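Local coordinates for protein lipoteichoic acid primase (Listeria monocytogenes, PDB 4UOP) that belongs to the sulfatase family of metal-dependent enzymes and is seen here as an extracellular catalytic domain with a bound magnesium ion, at residues V135-P140 and N433-R438; R141-N146 and L349-G354. All blocks are in the same frame, centred on the assembly; numbering follows the deposited sequence.

Contact 1 uses the approach to helix 139-144, contact 2 the helix and the residues after it, and their centres lie about 15 Å apart on the same side of the chain's centre. Contact 1 joins that approach to the C-terminal tail; contact 2, nested along the sequence inside the loop that contact 1 closes, joins the helix and its end to the turn after helix 341-348. Arg-141 bridges them: its NE lies 2.9 Å from Ile-136 O, a probable hydrogen bond, and its NH2 packs 3.8 Å from Val-135 CG1. None of these residues belongs to the magnesium site of Glu-66, Thr-108, Asp-284 and His-285, but contact 1 packs on helix 107-117, which supplies Thr-108.

Contact 1 of 2, residues V135-P140 and N433-R438; sequences VIPSMP and NNLPLR
Val-135 N donates to Pro-436 O over 2.9 Å in a nearly linear bond, with an N-H...O angle of 164°. This is the one hydrogen bond between the two segments, and it pins the extended tail to the loop. The backbones come nearest a little further along the tail, at Val-135 and Arg-438, whose CA atoms are 5.3 Å apart. Apolar contacts extend from the hydrogen bond along both chains. Toward the C-terminus, Val-135 has CG1 anti to its backbone N (chi1 -178°), which leaves CG2 beside that nitrogen and facing the tail; CG2 meets Arg-438 CG at 3.6 Å and Arg-438 CA at 3.7 Å. The aliphatic root of the arginine thus lies against the valine methyl, while its chain bends at chi3 and NH1 bonds to Gly-132 O. On the other flank, buried Leu-435 spreads its two methyls over neighbouring residues, CD1 on Ile-136 and CD2 on Pro-137. CD1 lies 4.0 Å from both CG1 and CG2 of Ile-136, the two side chains lying crosswise, and CD2 approaches Pro-137 CD head-on at 3.8 Å. The Pro-436 ring lies beside Val-135, its CG 4.4 Å from Val-135 CB, a loose contact. Backbone oxygens of the tail are also held from the preceding loop, since Arg-134 NH1 bonds to the carbonyl oxygens of Asn-433 and Leu-435. The contact therefore straps the irregular tail that follows helix 412-433 onto the lead-in to helix 139-144, with Ile-136 resting on Trp-113 and Thr-117 of helix 107-117 and on Ala-169 of helix 163-169.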
# COMPACT_ATOMS: atom_id res chain seq x y z
N VAL B 135 -2.78 22.84 2.49
CA VAL B 135 -3.84 23.60 1.85
C VAL B 135 -3.93 23.03 0.44
O VAL B 135 -3.06 23.27 -0.41
CB VAL B 135 -3.51 25.11 1.79
CG1 VAL B 135 -4.66 25.88 1.15
CG2 VAL B 135 -3.22 25.64 3.19
N ILE B 136 -4.99 22.27 0.19
CA ILE B 136 -5.11 21.52 -1.03
C ILE B 136 -6.10 22.17 -1.99
O ILE B 136 -7.27 22.29 -1.66
CB ILE B 136 -5.54 20.05 -0.75
CG1 ILE B 136 -4.62 19.41 0.31
CG2 ILE B 136 -5.50 19.23 -2.02
CD1 ILE B 136 -5.08 18.05 0.81
N PRO B 137 -5.63 22.58 -3.18
CA PRO B 137 -6.56 23.02 -4.21
C PRO B 137 -7.53 21.89 -4.56
O PRO B 137 -7.13 20.73 -4.60
CB PRO B 137 -5.66 23.36 -5.40
CG PRO B 137 -4.30 23.58 -4.81
CD PRO B 137 -4.23 22.63 -3.66
N SER B 138 -8.79 22.24 -4.80
CA SER B 138 -9.81 21.23 -4.85
C SER B 138 -11.10 21.73 -5.44
O SER B 138 -11.28 22.93 -5.69
CB SER B 138 -10.09 20.71 -3.44
OG SER B 138 -10.89 21.63 -2.73
N MET B 139 -12.00 20.78 -5.67
CA MET B 139 -13.34 21.08 -6.16
C MET B 139 -14.14 21.91 -5.15
O MET B 139 -14.72 22.92 -5.53
CB MET B 139 -14.08 19.78 -6.54
CG MET B 139 -15.55 19.95 -6.85
SD MET B 139 -16.19 18.75 -8.02
CE MET B 139 -15.92 17.22 -7.12
N PRO B 140 -14.21 21.47 -3.87
CA PRO B 140 -14.95 22.30 -2.91
C PRO B 140 -14.33 23.69 -2.70
O PRO B 140 -15.06 24.66 -2.53
CB PRO B 140 -14.91 21.47 -1.60
CG PRO B 140 -13.92 20.41 -1.83
CD PRO B 140 -13.85 20.16 -3.29
N ASN B 433 3.19 16.50 -2.90
CA ASN B 433 4.19 16.59 -1.85
C ASN B 433 4.68 18.02 -1.58
O ASN B 433 5.06 18.35 -0.47
CB ASN B 433 5.38 15.68 -2.16
CG ASN B 433 6.13 15.28 -0.91
OD1 ASN B 433 5.55 14.72 0.02
ND2 ASN B 433 7.43 15.56 -0.87
N ASN B 434 4.64 18.87 -2.60
CA ASN B 434 5.06 20.27 -2.48
C ASN B 434 3.95 21.26 -2.07
O ASN B 434 4.19 22.46 -2.02
CB ASN B 434 5.70 20.73 -3.79
CG ASN B 434 7.02 20.04 -4.06
OD1 ASN B 434 7.77 19.72 -3.14
ND2 ASN B 434 7.32 19.82 -5.34
N LEU B 435 2.74 20.78 -1.77
CA LEU B 435 1.66 21.69 -1.36
C LEU B 435 1.98 22.38 -0.04
O LEU B 435 2.55 21.76 0.86
CB LEU B 435 0.33 20.93 -1.22
CG LEU B 435 -0.26 20.40 -2.52
CD1 LEU B 435 -1.47 19.52 -2.22
CD2 LEU B 435 -0.63 21.52 -3.46
N PRO B 436 1.60 23.65 0.10
CA PRO B 436 1.93 24.39 1.33
C PRO B 436 1.21 23.87 2.57
O PRO B 436 0.13 23.29 2.48
CB PRO B 436 1.49 25.82 1.02
CG PRO B 436 0.48 25.69 -0.07
CD PRO B 436 0.89 24.50 -0.88
N LEU B 437 1.84 24.08 3.72
CA LEU B 437 1.27 23.69 5.00
C LEU B 437 0.18 24.67 5.43
O LEU B 437 0.26 25.88 5.16
CB LEU B 437 2.37 23.62 6.06
CG LEU B 437 3.38 22.47 5.88
CD1 LEU B 437 4.67 22.77 6.64
CD2 LEU B 437 2.78 21.15 6.35
N ARG B 438 -0.85 24.15 6.09
CA ARG B 438 -1.96 24.98 6.61
C ARG B 438 -1.55 25.94 7.74
O ARG B 438 -2.15 27.00 7.87
CB ARG B 438 -3.11 24.10 7.10
CG ARG B 438 -3.92 23.47 5.99
CD ARG B 438 -4.72 22.27 6.47
NE ARG B 438 -5.76 22.64 7.42
CZ ARG B 438 -6.40 21.79 8.21
NH1 ARG B 438 -6.13 20.48 8.19
NH2 ARG B 438 -7.33 22.24 9.05

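Contact 2 of 2, residues R141-N146 and L349-G354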
# COMPACT_ATOMS: atom_id res chain seq x y z
N ARG B 141 -13.01 23.78 -2.72
CA ARG B 141 -12.36 25.07 -2.57
C ARG B 141 -12.70 25.99 -3.74
O ARG B 141 -13.08 27.15 -3.54
CB ARG B 141 -10.85 24.89 -2.44
CG ARG B 141 -10.10 26.18 -2.16
CD ARG B 141 -8.59 25.93 -2.01
NE ARG B 141 -8.29 24.94 -0.97
CZ ARG B 141 -8.32 25.17 0.34
NH1 ARG B 141 -8.63 26.37 0.83
NH2 ARG B 141 -8.04 24.18 1.18
N LEU B 142 -12.61 25.48 -4.96
CA LEU B 142 -12.94 26.26 -6.14
C LEU B 142 -14.42 26.66 -6.15
O LEU B 142 -14.76 27.78 -6.50
CB LEU B 142 -12.59 25.50 -7.42
CG LEU B 142 -12.84 26.21 -8.75
CD1 LEU B 142 -12.15 27.57 -8.78
CD2 LEU B 142 -12.34 25.34 -9.88
N LEU B 143 -15.31 25.75 -5.76
CA LEU B 143 -16.73 26.08 -5.72
C LEU B 143 -17.03 27.13 -4.65
O LEU B 143 -17.89 28.00 -4.85
CB LEU B 143 -17.59 24.83 -5.52
CG LEU B 143 -17.64 23.90 -6.73
CD1 LEU B 143 -18.42 22.63 -6.38
CD2 LEU B 143 -18.24 24.59 -7.94
N GLY B 144 -16.29 27.09 -3.54
CA GLY B 144 -16.43 28.07 -2.49
C GLY B 144 -16.08 29.49 -2.94
O GLY B 144 -16.58 30.45 -2.36
N LYS B 145 -15.23 29.61 -3.95
CA LYS B 145 -14.91 30.90 -4.57
C LYS B 145 -15.92 31.33 -5.63
O LYS B 145 -15.81 32.41 -6.22
CB LYS B 145 -13.51 30.87 -5.19
CG LYS B 145 -12.38 30.69 -4.18
CD LYS B 145 -12.43 31.78 -3.12
CE LYS B 145 -11.25 31.70 -2.17
NZ LYS B 145 -11.22 32.89 -1.27
N ASN B 146 -16.90 30.47 -5.88
CA ASN B 146 -17.97 30.75 -6.81
C ASN B 146 -19.34 30.70 -6.15
O ASN B 146 -20.32 30.32 -6.78
CB ASN B 146 -17.87 29.77 -7.97
CG ASN B 146 -16.70 30.09 -8.89
OD1 ASN B 146 -16.87 30.84 -9.85
ND2 ASN B 146 -15.52 29.54 -8.61
N LEU B 349 -20.78 23.41 -14.82
CA LEU B 349 -21.15 24.51 -13.94
C LEU B 349 -20.66 25.88 -14.48
O LEU B 349 -20.95 26.89 -13.87
CB LEU B 349 -20.60 24.27 -12.54
CG LEU B 349 -21.25 23.10 -11.77
CD1 LEU B 349 -20.54 22.89 -10.44
CD2 LEU B 349 -22.73 23.29 -11.56
N GLY B 350 -19.93 25.87 -15.59
CA GLY B 350 -19.44 27.11 -16.21
C GLY B 350 -18.35 27.78 -15.42
O GLY B 350 -18.28 29.00 -15.37
N ILE B 351 -17.53 26.99 -14.74
CA ILE B 351 -16.49 27.52 -13.89
C ILE B 351 -15.13 27.28 -14.55
O ILE B 351 -14.78 26.17 -14.90
CB ILE B 351 -16.56 26.90 -12.49
CG1 ILE B 351 -17.82 27.42 -11.78
CG2 ILE B 351 -15.30 27.22 -11.69
CD1 ILE B 351 -18.15 26.72 -10.48
N LYS B 352 -14.38 28.36 -14.72
CA LYS B 352 -13.03 28.27 -15.25
C LYS B 352 -12.09 27.87 -14.15
O LYS B 352 -12.13 28.41 -13.05
CB LYS B 352 -12.58 29.61 -15.85
CG LYS B 352 -13.15 29.88 -17.24
CD LYS B 352 -12.64 28.88 -18.27
CE LYS B 352 -12.64 29.46 -19.68
NZ LYS B 352 -13.97 29.35 -20.35
N THR B 353 -11.23 26.91 -14.46
CA THR B 353 -10.29 26.38 -13.48
C THR B 353 -8.94 27.11 -13.48
O THR B 353 -8.13 26.94 -12.57
CB THR B 353 -10.07 24.89 -13.74
OG1 THR B 353 -9.59 24.70 -15.07
CG2 THR B 353 -11.40 24.13 -13.57
N GLY B 354 -8.70 27.91 -14.51
CA GLY B 354 -7.51 28.76 -14.58
C GLY B 354 -6.18 28.02 -14.46
O GLY B 354 -5.88 27.14 -15.25
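Leu-142 has CG anti to its backbone N (chi1 -178°), and Ile-351 carries CG1 beside its own nitrogen (chi1 -69°) with CG2 beside the carbonyl carbon; these torsions set Leu-142 CD2 against Ile-351 CG2 at 3.9 Å as the two side chains run antiparallel alongside one another. The same leucine methyl meets Thr-353 CG2 at 4.0 Å, here with the side chains crosswise. Ile-351 is shared by three partners from the helix end: besides Leu-142, its CD1 presses on Leu-143 CD2 at 3.3 Å, closer than normal carbon contact, and Asn-146 lies along it, with Asn-146 CB 4.0 Å from Ile-351 CD1 and Asn-146 ND2 3.9 Å from Ile-351 CG2. The isoleucine follows a Schellman motif in which Gly-350, at positive phi, ends helix 341-348 of this α/β sulfatase domain, and Ile-351 points its CB toward the segment 141-146. Leu-349, directly before Gly-350, brings its CD1 to 3.8 Å from Leu-143 CD2, the same methyl that Ile-351 CD1 meets. Rotation of the Asn-146 amide is fixed from its own segment: ND2 donates to Leu-142 O at 2.9 Å, with an N-H...O angle of 164°. The acceptor lies in the amide plane, although the donor is tilted from the carbonyl plane. Met-346 of helix 341-348 backs Leu-142, Leu-143 and Thr-353.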